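Local coordinates for protein Pcdhgb2 (PDB 5SZR) that probably acts as a calcium-dependent cell-adhesion protein that may help set up and maintain specific neuronal connections in the brain, here as its extracellular cadherin domains 3-6, at residues Gly21-Val27 with Thr61-Lys67; Val224-Pro230 with Gln280-Glu286; Tyr252-Asp258 with Phe291-Ala297. One frame throughout, in Å; residues are numbered along the deposited sequence.

Interaction 1: residues Gly21-Val27 with Thr61-Lys67; sequences GFSVLQV and TGEITTK. With MAN (alpha-D-mannopyranose), chain S.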
loop_
_atom_site.group_PDB
_atom_site.type_symbol
_atom_site.label_atom_id
_atom_site.label_comp_id
_atom_site.label_asym_id
_atom_site.label_seq_id
_atom_site.Cartn_x
_atom_site.Cartn_y
_atom_site.Cartn_z
ATOM N N GLY A 21 -21.789 -57.743 25.194
ATOM C CA GLY A 21 -22.111 -58.471 26.401
ATOM C C GLY A 21 -23.236 -57.878 27.214
ATOM O O GLY A 21 -23.511 -58.372 28.313
ATOM N N PHE A 22 -23.891 -56.835 26.713
ATOM C CA PHE A 22 -25.003 -56.226 27.429
ATOM C C PHE A 22 -26.167 -57.204 27.525
ATOM O O PHE A 22 -26.429 -57.978 26.600
ATOM C CB PHE A 22 -25.443 -54.943 26.720
ATOM C CG PHE A 22 -26.406 -54.106 27.513
ATOM C CD1 PHE A 22 -25.960 -53.332 28.573
ATOM C CD2 PHE A 22 -27.751 -54.080 27.190
ATOM C CE1 PHE A 22 -26.840 -52.557 29.301
ATOM C CE2 PHE A 22 -28.638 -53.306 27.916
ATOM C CZ PHE A 22 -28.181 -52.544 28.973
ATOM N N SER A 23 -26.867 -57.166 28.656
ATOM C CA SER A 23 -27.995 -58.059 28.893
ATOM C C SER A 23 -29.223 -57.544 28.151
ATOM O O SER A 23 -29.722 -56.453 28.446
ATOM C CB SER A 23 -28.268 -58.169 30.393
ATOM O OG SER A 23 -29.413 -58.960 30.655
ATOM N N VAL A 24 -29.714 -58.327 27.189
ATOM C CA VAL A 24 -30.859 -57.921 26.379
ATOM C C VAL A 24 -32.149 -58.416 27.014
ATOM O O VAL A 24 -33.032 -57.619 27.355
ATOM C CB VAL A 24 -30.742 -58.439 24.935
ATOM C CG1 VAL A 24 -32.062 -58.253 24.202
ATOM C CG2 VAL A 24 -29.613 -57.728 24.201
ATOM N N LEU A 25 -32.267 -59.735 27.163
ATOM C CA LEU A 25 -33.465 -60.378 27.684
ATOM C C LEU A 25 -33.179 -61.860 27.846
ATOM O O LEU A 25 -32.384 -62.435 27.097
ATOM C CB LEU A 25 -34.670 -60.175 26.756
ATOM C CG LEU A 25 -36.014 -60.708 27.265
ATOM C CD1 LEU A 25 -36.514 -59.864 28.428
ATOM C CD2 LEU A 25 -37.055 -60.775 26.156
ATOM N N GLN A 26 -33.825 -62.469 28.835
ATOM C CA GLN A 26 -33.852 -63.915 28.979
ATOM C C GLN A 26 -35.276 -64.394 28.752
ATOM O O GLN A 26 -36.215 -63.877 29.369
ATOM C CB GLN A 26 -33.356 -64.355 30.358
ATOM C CG GLN A 26 -33.386 -65.861 30.546
ATOM C CD GLN A 26 -32.902 -66.297 31.914
ATOM O OE1 GLN A 26 -32.594 -65.468 32.773
ATOM N NE2 GLN A 26 -32.828 -67.607 32.123
ATOM N N VAL A 27 -35.440 -65.360 27.854
ATOM C CA VAL A 27 -36.725 -66.002 27.611
ATOM C C VAL A 27 -36.639 -67.445 28.093
ATOM O O VAL A 27 -35.621 -68.117 27.893
ATOM C CB VAL A 27 -37.124 -65.933 26.124
ATOM C CG1 VAL A 27 -37.540 -64.518 25.758
ATOM C CG2 VAL A 27 -35.973 -66.394 25.240
ATOM N N THR A 61 -29.614 -71.685 28.777
ATOM C CA THR A 61 -30.234 -70.715 29.672
ATOM C C THR A 61 -31.332 -69.904 29.002
ATOM O O THR A 61 -32.302 -69.522 29.666
ATOM C CB THR A 61 -29.181 -69.750 30.227
ATOM O OG1 THR A 61 -27.979 -70.470 30.531
ATOM C CG2 THR A 61 -29.689 -69.088 31.495
ATOM N N GLY A 62 -31.206 -69.628 27.707
ATOM C CA GLY A 62 -32.137 -68.736 27.052
ATOM C C GLY A 62 -31.875 -67.267 27.288
ATOM O O GLY A 62 -32.706 -66.436 26.901
ATOM N N GLU A 63 -30.761 -66.923 27.932
ATOM C CA GLU A 63 -30.355 -65.529 28.040
ATOM C C GLU A 63 -29.842 -65.030 26.695
ATOM O O GLU A 63 -29.169 -65.757 25.958
ATOM C CB GLU A 63 -29.269 -65.360 29.103
ATOM C CG GLU A 63 -29.708 -65.679 30.520
ATOM C CD GLU A 63 -28.629 -65.374 31.543
ATOM O OE1 GLU A 63 -28.205 -64.200 31.624
ATOM O OE2 GLU A 63 -28.195 -66.306 32.253
ATOM N N ILE A 64 -30.164 -63.780 26.378
ATOM C CA ILE A 64 -29.766 -63.153 25.124
ATOM C C ILE A 64 -28.923 -61.932 25.453
ATOM O O ILE A 64 -29.370 -61.040 26.186
ATOM C CB ILE A 64 -30.977 -62.761 24.268
ATOM C CG1 ILE A 64 -31.810 -63.996 23.939
ATOM C CG2 ILE A 64 -30.525 -62.054 22.999
ATOM C CD1 ILE A 64 -33.040 -63.677 23.157
ATOM N N THR A 65 -27.712 -61.889 24.911
ATOM C CA THR A 65 -26.814 -60.761 25.089
ATOM C C THR A 65 -26.253 -60.351 23.737
ATOM O O THR A 65 -26.171 -61.158 22.806
ATOM C CB THR A 65 -25.660 -61.092 26.044
ATOM O OG1 THR A 65 -24.951 -62.238 25.556
ATOM C CG2 THR A 65 -26.184 -61.373 27.445
ATOM N N THR A 66 -25.870 -59.082 23.634
ATOM C CA THR A 66 -25.128 -58.640 22.465
ATOM C C THR A 66 -23.714 -59.202 22.523
ATOM O O THR A 66 -23.157 -59.425 23.601
ATOM C CB THR A 66 -25.085 -57.110 22.388
ATOM O OG1 THR A 66 -24.304 -56.588 23.473
ATOM C CG2 THR A 66 -26.493 -56.528 22.454
ATOM N N LYS A 67 -23.138 -59.454 21.347
ATOM C CA LYS A 67 -21.752 -59.892 21.262
ATOM C C LYS A 67 -20.922 -58.996 20.352
ATOM O O LYS A 67 -19.753 -59.304 20.091
ATOM C CB LYS A 67 -21.671 -61.349 20.798
ATOM C CG LYS A 67 -22.164 -61.609 19.387
ATOM C CD LYS A 67 -22.047 -63.089 19.042
ATOM C CE LYS A 67 -22.299 -63.339 17.568
ATOM N NZ LYS A 67 -22.359 -64.789 17.235
HETATM C C1 MAN S . -29.574 -59.078 32.081
HETATM C C2 MAN S . -30.389 -60.370 31.892
HETATM C C3 MAN S . -31.714 -60.063 31.168
HETATM C C4 MAN S . -32.465 -58.892 31.836
HETATM C C5 MAN S . -31.538 -57.669 31.907
HETATM C C6 MAN S . -32.172 -56.481 32.606
HETATM O O2 MAN S . -30.746 -60.945 33.153
HETATM O O3 MAN S . -32.557 -61.210 31.075
HETATM O O4 MAN S . -33.624 -58.562 31.085
HETATM O O5 MAN S . -30.335 -58.023 32.637
HETATM O O6 MAN S . -33.453 -56.261 32.026
#
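A classic beta bulge marks this antiparallel pairing of strands 23-26 and 63-66: V24 and L25 both face I64. The carbonyl oxygen of I64 takes the amide of V24, N to O 2.9 Å, and a second, weak bond from the amide of L25. I64 N returns a bond to L25 O at 2.7 Å. The extra residue also turns V24 toward the partner strand, where its CG2 meets T66 CG2 at 3.8 Å, the two side chains crossing at about a right angle. At the far end T66 holds G21 and F22 by two bonds: its carbonyl O accepts from G21 N, and its hydroxyl accepts from F22 N, OG1 to N 3.3 Å. With OG1 held between the backbone N and the carbonyl carbon (chi1 67°), the hydroxyl points at F22 N while CG2 is left for V24.

These strands belong to the smaller sheet of the first cadherin domain of the fragment, with 55-57 beyond 63-66; V24, V27 and I64 are buried, V24 against V12 and L14 of strand 9-15, V27 and I64 against I96. On the face of S23, T65, Q26 and E63, the side chain of S23 carries an O-linked mannose, whose O3 lies 2.9 Å from Q26 N. Q26 runs out fully extended, its amide carbon CD lying 3.5 Å from E63 CG, and its NE2 donates to T61 O from above the carbonyl plane, 3.2 Å away.

Interaction 2: residues Val224-Pro230 with Gln280-Glu286; sequences VAENNPP and QRAFDHE. With CA (calcium ion), chain P; CA (calcium ion), chain Q.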
loop_
_atom_site.group_PDB
_atom_site.type_symbol
_atom_site.label_atom_id
_atom_site.label_comp_id
_atom_site.label_asym_id
_atom_site.label_seq_id
_atom_site.Cartn_x
_atom_site.Cartn_y
_atom_site.Cartn_z
ATOM N N VAL A 224 18.564 25.901 -9.999
ATOM C CA VAL A 224 19.494 25.460 -11.037
ATOM C C VAL A 224 20.450 26.604 -11.349
ATOM O O VAL A 224 20.017 27.681 -11.778
ATOM C CB VAL A 224 18.776 25.013 -12.323
ATOM C CG1 VAL A 224 19.761 24.335 -13.262
ATOM C CG2 VAL A 224 17.614 24.099 -12.011
ATOM N N ALA A 225 21.744 26.364 -11.159
ATOM C CA ALA A 225 22.739 27.378 -11.468
ATOM C C ALA A 225 22.790 27.630 -12.969
ATOM O O ALA A 225 22.771 26.698 -13.778
ATOM C CB ALA A 225 24.119 26.962 -10.959
ATOM N N GLU A 226 22.836 28.910 -13.322
ATOM C CA GLU A 226 23.002 29.361 -14.696
ATOM C C GLU A 226 24.159 28.648 -15.382
ATOM O O GLU A 226 25.087 28.159 -14.727
ATOM C CB GLU A 226 23.231 30.870 -14.673
ATOM C CG GLU A 226 23.447 31.569 -15.975
ATOM C CD GLU A 226 23.547 33.060 -15.764
ATOM O OE1 GLU A 226 24.244 33.485 -14.820
ATOM O OE2 GLU A 226 22.887 33.803 -16.512
ATOM N N ASN A 227 24.090 28.588 -16.714
ATOM C CA ASN A 227 25.150 28.064 -17.576
ATOM C C ASN A 227 25.376 26.571 -17.374
ATOM O O ASN A 227 26.441 26.044 -17.718
ATOM C CB ASN A 227 26.459 28.837 -17.384
ATOM C CG ASN A 227 26.288 30.321 -17.636
ATOM O OD1 ASN A 227 25.545 30.725 -18.528
ATOM N ND2 ASN A 227 26.970 31.141 -16.843
ATOM N N ASN A 228 24.383 25.895 -16.803
ATOM C CA ASN A 228 24.376 24.448 -16.706
ATOM C C ASN A 228 24.578 23.821 -18.085
ATOM O O ASN A 228 24.131 24.368 -19.098
ATOM C CB ASN A 228 23.043 23.984 -16.141
ATOM C CG ASN A 228 21.879 24.416 -17.011
ATOM O OD1 ASN A 228 21.558 25.605 -17.095
ATOM N ND2 ASN A 228 21.262 23.457 -17.690
ATOM N N PRO A 229 25.229 22.662 -18.155
ATOM C CA PRO A 229 25.260 21.929 -19.415
ATOM C C PRO A 229 23.857 21.512 -19.803
ATOM O O PRO A 229 23.000 21.280 -18.931
ATOM C CB PRO A 229 26.142 20.711 -19.096
ATOM C CG PRO A 229 26.812 21.018 -17.792
ATOM C CD PRO A 229 25.891 21.930 -17.063
ATOM N N PRO A 230 23.566 21.431 -21.097
ATOM C CA PRO A 230 22.302 20.821 -21.511
ATOM C C PRO A 230 22.298 19.354 -21.124
ATOM O O PRO A 230 23.343 18.698 -21.084
ATOM C CB PRO A 230 22.294 20.998 -23.034
ATOM C CG PRO A 230 23.373 21.963 -23.329
ATOM C CD PRO A 230 24.385 21.827 -22.246
ATOM N N GLN A 280 17.001 21.001 -20.578
ATOM C CA GLN A 280 17.311 20.715 -21.971
ATOM C C GLN A 280 18.210 21.762 -22.617
ATOM O O GLN A 280 18.620 21.577 -23.768
ATOM C CB GLN A 280 16.015 20.591 -22.780
ATOM C CG GLN A 280 15.004 19.614 -22.189
ATOM C CD GLN A 280 15.253 18.179 -22.607
ATOM O OE1 GLN A 280 14.515 17.626 -23.423
ATOM N NE2 GLN A 280 16.292 17.566 -22.049
ATOM N N ARG A 281 18.522 22.846 -21.913
ATOM C CA ARG A 281 19.362 23.900 -22.460
ATOM C C ARG A 281 20.129 24.562 -21.328
ATOM O O ARG A 281 19.791 24.412 -20.152
ATOM C CB ARG A 281 18.537 24.948 -23.208
ATOM C CG ARG A 281 17.607 25.741 -22.301
ATOM C CD ARG A 281 17.222 27.077 -22.919
ATOM N NE ARG A 281 16.550 26.918 -24.205
ATOM C CZ ARG A 281 15.949 27.908 -24.856
ATOM N NH1 ARG A 281 15.360 27.678 -26.020
ATOM N NH2 ARG A 281 15.934 29.129 -24.338
ATOM N N ALA A 282 21.164 25.310 -21.700
ATOM C CA ALA A 282 21.892 26.128 -20.739
ATOM C C ALA A 282 21.046 27.337 -20.363
ATOM O O ALA A 282 20.720 28.165 -21.220
ATOM C CB ALA A 282 23.232 26.570 -21.322
ATOM N N PHE A 283 20.673 27.433 -19.090
ATOM C CA PHE A 283 19.884 28.569 -18.638
ATOM C C PHE A 283 20.759 29.816 -18.519
ATOM O O PHE A 283 21.950 29.740 -18.206
ATOM C CB PHE A 283 19.218 28.258 -17.299
ATOM C CG PHE A 283 18.232 27.119 -17.358
ATOM C CD1 PHE A 283 18.064 26.278 -16.271
ATOM C CD2 PHE A 283 17.467 26.901 -18.491
ATOM C CE1 PHE A 283 17.152 25.226 -16.316
ATOM C CE2 PHE A 283 16.552 25.852 -18.541
ATOM C CZ PHE A 283 16.396 25.016 -17.452
ATOM N N ASP A 284 20.152 30.973 -18.780
ATOM C CA ASP A 284 20.821 32.270 -18.706
ATOM C C ASP A 284 20.011 33.151 -17.765
ATOM O O ASP A 284 18.926 33.620 -18.129
ATOM C CB ASP A 284 20.950 32.893 -20.099
ATOM C CG ASP A 284 21.584 34.275 -20.084
ATOM O OD1 ASP A 284 22.200 34.667 -19.071
ATOM O OD2 ASP A 284 21.481 34.975 -21.116
ATOM N N HIS A 285 20.535 33.364 -16.554
ATOM C CA HIS A 285 19.812 34.128 -15.539
ATOM C C HIS A 285 19.460 35.528 -16.026
ATOM O O HIS A 285 18.451 36.100 -15.598
ATOM C CB HIS A 285 20.645 34.202 -14.257
ATOM C CG HIS A 285 20.087 35.128 -13.219
ATOM N ND1 HIS A 285 19.171 34.719 -12.274
ATOM C CD2 HIS A 285 20.324 36.437 -12.971
ATOM C CE1 HIS A 285 18.864 35.739 -11.491
ATOM N NE2 HIS A 285 19.550 36.794 -11.894
ATOM N N GLU A 286 20.265 36.089 -16.924
ATOM C CA GLU A 286 20.005 37.436 -17.411
ATOM C C GLU A 286 18.816 37.494 -18.366
ATOM O O GLU A 286 18.223 38.567 -18.522
ATOM C CB GLU A 286 21.264 37.996 -18.071
ATOM C CG GLU A 286 22.307 38.530 -17.079
ATOM C CD GLU A 286 22.955 37.448 -16.224
ATOM O OE1 GLU A 286 23.417 36.437 -16.784
ATOM O OE2 GLU A 286 23.014 37.616 -14.989
HETATM CA CA CA P . 24.322 34.725 -18.042
HETATM CA CA CA Q . 24.847 36.224 -14.430
HETATM O O HOH W 1 24.496 32.949 -19.646
HETATM O O HOH W 2 25.316 36.541 -19.603
#
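E226 and E286 bridge two calcium ions. On the first ion E226 OE2 (2.3 Å) and E286 OE1 (2.3 Å) are joined by D284 OD1, two waters and D320; E226 OE1 and both oxygens of E286 reach the second, completed by D317, R318 O, D360 and D320, which thus serves both ions. The calcium ions probably offset the repulsion between these closely set carboxylate oxygens. E226 gets there fully extended, CG anti to the backbone N (chi1 179°), whereas E286 bends back at chi2. One of the waters also donates to N227 OD1; the main polar partner of the N227 amide is the calcium ligand D320.

Behind this shell the backbone sets the ligands. D284 OD1 accepts from E286 N in an Asx turn, approached from above the carboxylate plane. N227 N donates to F283 O at 2.9 Å, nearly straight at 168°. N228 uses both ends of its amide: OD1 takes F283 N at 2.8 Å, and ND2 gives to R281 O at 3.0 Å. V224 CG1 touches the edge of the F283 ring, 4.0 Å from CD1.

Further out, strand 219-225 delivers E226 to the site and runs beside strand 306-316, whose V313 and V315 pack on V224 and F283; the 280-286 loop links strand 276-279 to strand 290-299.

Interaction 3: residues Tyr252-Asp258 with Phe291-Ala297; sequences YSIIASD and FQLTLQA. With NAG (2-acetamido-2-deoxy-beta-D-glucopyranose), chain E.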
loop_
_atom_site.group_PDB
_atom_site.type_symbol
_atom_site.label_atom_id
_atom_site.label_comp_id
_atom_site.label_asym_id
_atom_site.label_seq_id
_atom_site.Cartn_x
_atom_site.Cartn_y
_atom_site.Cartn_z
ATOM N N TYR A 252 5.497 9.508 -15.458
ATOM C CA TYR A 252 5.566 10.951 -15.258
ATOM C C TYR A 252 5.632 11.673 -16.597
ATOM O O TYR A 252 6.204 11.169 -17.568
ATOM C CB TYR A 252 6.780 11.334 -14.410
ATOM C CG TYR A 252 6.859 10.573 -13.110
ATOM C CD1 TYR A 252 6.090 10.948 -12.017
ATOM C CD2 TYR A 252 7.688 9.467 -12.983
ATOM C CE1 TYR A 252 6.149 10.248 -10.828
ATOM C CE2 TYR A 252 7.762 8.763 -11.801
ATOM C CZ TYR A 252 6.988 9.154 -10.724
ATOM O OH TYR A 252 7.064 8.451 -9.542
ATOM N N SER A 253 5.044 12.869 -16.636
ATOM C CA SER A 253 5.042 13.688 -17.841
ATOM C C SER A 253 4.909 15.156 -17.452
ATOM O O SER A 253 4.618 15.493 -16.299
ATOM C CB SER A 253 3.918 13.273 -18.797
ATOM O OG SER A 253 2.643 13.572 -18.250
ATOM N N ILE A 254 5.122 16.030 -18.434
ATOM C CA ILE A 254 4.975 17.473 -18.268
ATOM C C ILE A 254 3.781 17.915 -19.099
ATOM O O ILE A 254 3.747 17.687 -20.315
ATOM C CB ILE A 254 6.240 18.234 -18.694
ATOM C CG1 ILE A 254 7.419 17.900 -17.780
ATOM C CG2 ILE A 254 5.980 19.732 -18.701
ATOM C CD1 ILE A 254 8.691 18.649 -18.146
ATOM N N ILE A 255 2.817 18.569 -18.459
ATOM C CA ILE A 255 1.566 18.910 -19.121
ATOM C C ILE A 255 1.344 20.411 -19.281
ATOM O O ILE A 255 0.551 20.807 -20.146
ATOM C CB ILE A 255 0.370 18.277 -18.386
ATOM C CG1 ILE A 255 0.333 18.769 -16.943
ATOM C CG2 ILE A 255 0.458 16.763 -18.448
ATOM C CD1 ILE A 255 -0.857 18.284 -16.170
ATOM N N ALA A 256 2.000 21.258 -18.493
ATOM C CA ALA A 256 1.760 22.693 -18.602
ATOM C C ALA A 256 2.974 23.453 -18.093
ATOM O O ALA A 256 3.800 22.919 -17.348
ATOM C CB ALA A 256 0.500 23.117 -17.838
ATOM N N SER A 257 3.056 24.720 -18.498
ATOM C CA SER A 257 4.190 25.583 -18.195
ATOM C C SER A 257 3.868 27.000 -18.639
ATOM O O SER A 257 3.168 27.203 -19.634
ATOM C CB SER A 257 5.463 25.090 -18.891
ATOM O OG SER A 257 6.383 26.144 -19.081
ATOM N N ASP A 258 4.390 27.979 -17.897
ATOM C CA ASP A 258 4.216 29.376 -18.278
ATOM C C ASP A 258 5.129 29.798 -19.424
ATOM O O ASP A 258 5.090 30.965 -19.821
ATOM C CB ASP A 258 4.433 30.302 -17.072
ATOM C CG ASP A 258 5.743 30.042 -16.348
ATOM O OD1 ASP A 258 6.545 29.204 -16.815
ATOM O OD2 ASP A 258 5.975 30.692 -15.304
ATOM N N PHE A 291 10.787 30.011 -14.052
ATOM C CA PHE A 291 9.653 29.550 -14.841
ATOM C C PHE A 291 8.894 28.481 -14.068
ATOM O O PHE A 291 9.435 27.823 -13.173
ATOM C CB PHE A 291 10.078 29.030 -16.224
ATOM C CG PHE A 291 11.066 27.900 -16.186
ATOM C CD1 PHE A 291 10.637 26.587 -16.249
ATOM C CD2 PHE A 291 12.425 28.152 -16.117
ATOM C CE1 PHE A 291 11.547 25.541 -16.222
ATOM C CE2 PHE A 291 13.342 27.115 -16.093
ATOM C CZ PHE A 291 12.904 25.810 -16.148
ATOM N N GLN A 292 7.624 28.320 -14.425
ATOM C CA GLN A 292 6.723 27.412 -13.735
ATOM C C GLN A 292 6.378 26.219 -14.615
ATOM O O GLN A 292 6.370 26.307 -15.846
ATOM C CB GLN A 292 5.445 28.133 -13.305
ATOM C CG GLN A 292 5.373 28.375 -11.809
ATOM C CD GLN A 292 4.300 29.372 -11.425
ATOM O OE1 GLN A 292 3.976 30.286 -12.188
ATOM N NE2 GLN A 292 3.747 29.209 -10.228
ATOM N N LEU A 293 6.066 25.106 -13.959
ATOM C CA LEU A 293 5.949 23.814 -14.612
ATOM C C LEU A 293 4.913 22.983 -13.868
ATOM O O LEU A 293 4.881 22.990 -12.635
ATOM C CB LEU A 293 7.309 23.106 -14.612
ATOM C CG LEU A 293 7.603 22.004 -15.620
ATOM C CD1 LEU A 293 7.624 22.588 -17.021
ATOM C CD2 LEU A 293 8.932 21.345 -15.278
ATOM N N THR A 294 4.071 22.268 -14.614
ATOM C CA THR A 294 3.090 21.359 -14.022
ATOM C C THR A 294 3.344 19.948 -14.537
ATOM O O THR A 294 3.186 19.681 -15.734
ATOM C CB THR A 294 1.659 21.795 -14.330
ATOM O OG1 THR A 294 1.369 23.010 -13.627
ATOM C CG2 THR A 294 0.678 20.718 -13.880
ATOM N N LEU A 295 3.726 19.049 -13.637
ATOM C CA LEU A 295 3.966 17.655 -13.972
ATOM C C LEU A 295 2.778 16.799 -13.546
ATOM O O LEU A 295 1.965 17.194 -12.705
ATOM C CB LEU A 295 5.248 17.144 -13.307
ATOM C CG LEU A 295 6.533 17.895 -13.661
ATOM C CD1 LEU A 295 6.809 18.997 -12.647
ATOM C CD2 LEU A 295 7.719 16.947 -13.769
ATOM N N GLN A 296 2.682 15.612 -14.145
ATOM C CA GLN A 296 1.581 14.699 -13.882
ATOM C C GLN A 296 2.113 13.291 -13.663
ATOM O O GLN A 296 2.982 12.828 -14.410
ATOM C CB GLN A 296 0.566 14.696 -15.027
ATOM C CG GLN A 296 -0.517 13.637 -14.860
ATOM C CD GLN A 296 -1.538 13.651 -15.976
ATOM O OE1 GLN A 296 -2.552 14.342 -15.892
ATOM N NE2 GLN A 296 -1.278 12.884 -17.030
ATOM N N ALA A 297 1.595 12.623 -12.634
ATOM C CA ALA A 297 1.840 11.208 -12.392
ATOM C C ALA A 297 0.582 10.428 -12.740
ATOM O O ALA A 297 -0.510 10.771 -12.281
ATOM C CB ALA A 297 2.228 10.946 -10.935
HETATM C C1 NAG E . -4.252 17.016 -14.067
HETATM C C2 NAG E . -5.604 16.321 -14.042
HETATM C C3 NAG E . -5.864 15.669 -15.398
HETATM C C4 NAG E . -5.689 16.688 -16.522
HETATM C C5 NAG E . -4.358 17.433 -16.378
HETATM C C6 NAG E . -4.185 18.581 -17.347
HETATM C C7 NAG E . -6.206 15.607 -11.774
HETATM C C8 NAG E . -6.201 14.484 -10.784
HETATM N N2 NAG E . -5.675 15.339 -12.972
HETATM O O3 NAG E . -7.170 15.106 -15.430
HETATM O O4 NAG E . -5.714 16.026 -17.782
HETATM O O5 NAG E . -4.250 17.997 -15.065
HETATM O O6 NAG E . -5.143 18.534 -18.394
HETATM O O7 NAG E . -6.675 16.707 -11.505
#
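I255 reaches across to T294 and on to a sugar. Its CB is 4.1 Å from T294 O; CG1, set between the backbone N and the carbonyl carbon (chi1 59°), comes closer to that oxygen, 3.2 Å, and lies 3.6 Å from T294 CG2. The CG2 branch meets Q296 CB at 4.0 Å, these two side chains crossing at about a right angle, while the tip, CD1, rests on an N-acetylglucosamine, 3.5 Å from its C6.

The backbone explains this reach. Strands 250-257 and 290-299 pair antiparallel in the mixed sheet of this cadherin domain, with 250-257 its outermost strand, and a classic beta bulge puts I255 and A256 both opposite T294. I255 N donates to T294 O at 3.0 Å, and A256 N adds a weak second bond; T294 N answers to A256 O.

On the face of I254, L293 and L295 the packing is mostly apolar. I254 CG2 lies 3.7 Å from L293 CD1, with those side chains at about a right angle, whereas I254 and L295 run side by side, pointing the same way toward strands 268-270 and 232-240. Past the strand end, D258 OD1 accepts from Q292 N at 2.8 Å, on the syn side but tilted out of the carboxylate plane.

Overall arrangement
Interactions 2 and 3 share one cadherin domain, their segments alternating along the chain with centres about 19 Å apart. They touch where the F283 and F291 rings meet edge to face, CZ to CZ 3.8 Å, so the core beside strand 290-299 runs straight into the loop that supplies D284 and E286 to calcium. The A297 end of interaction 3 leads toward the other calcium site of this domain, its side chain about 10 Å from an ion there. Interaction 1 stands apart in the first domain of the fragment, its centre about 112 Å from that of interaction 2 and 98 Å from that of interaction 3. Both strand pairs, 1 and 3, carry a classic bulge and a sugar neighbour.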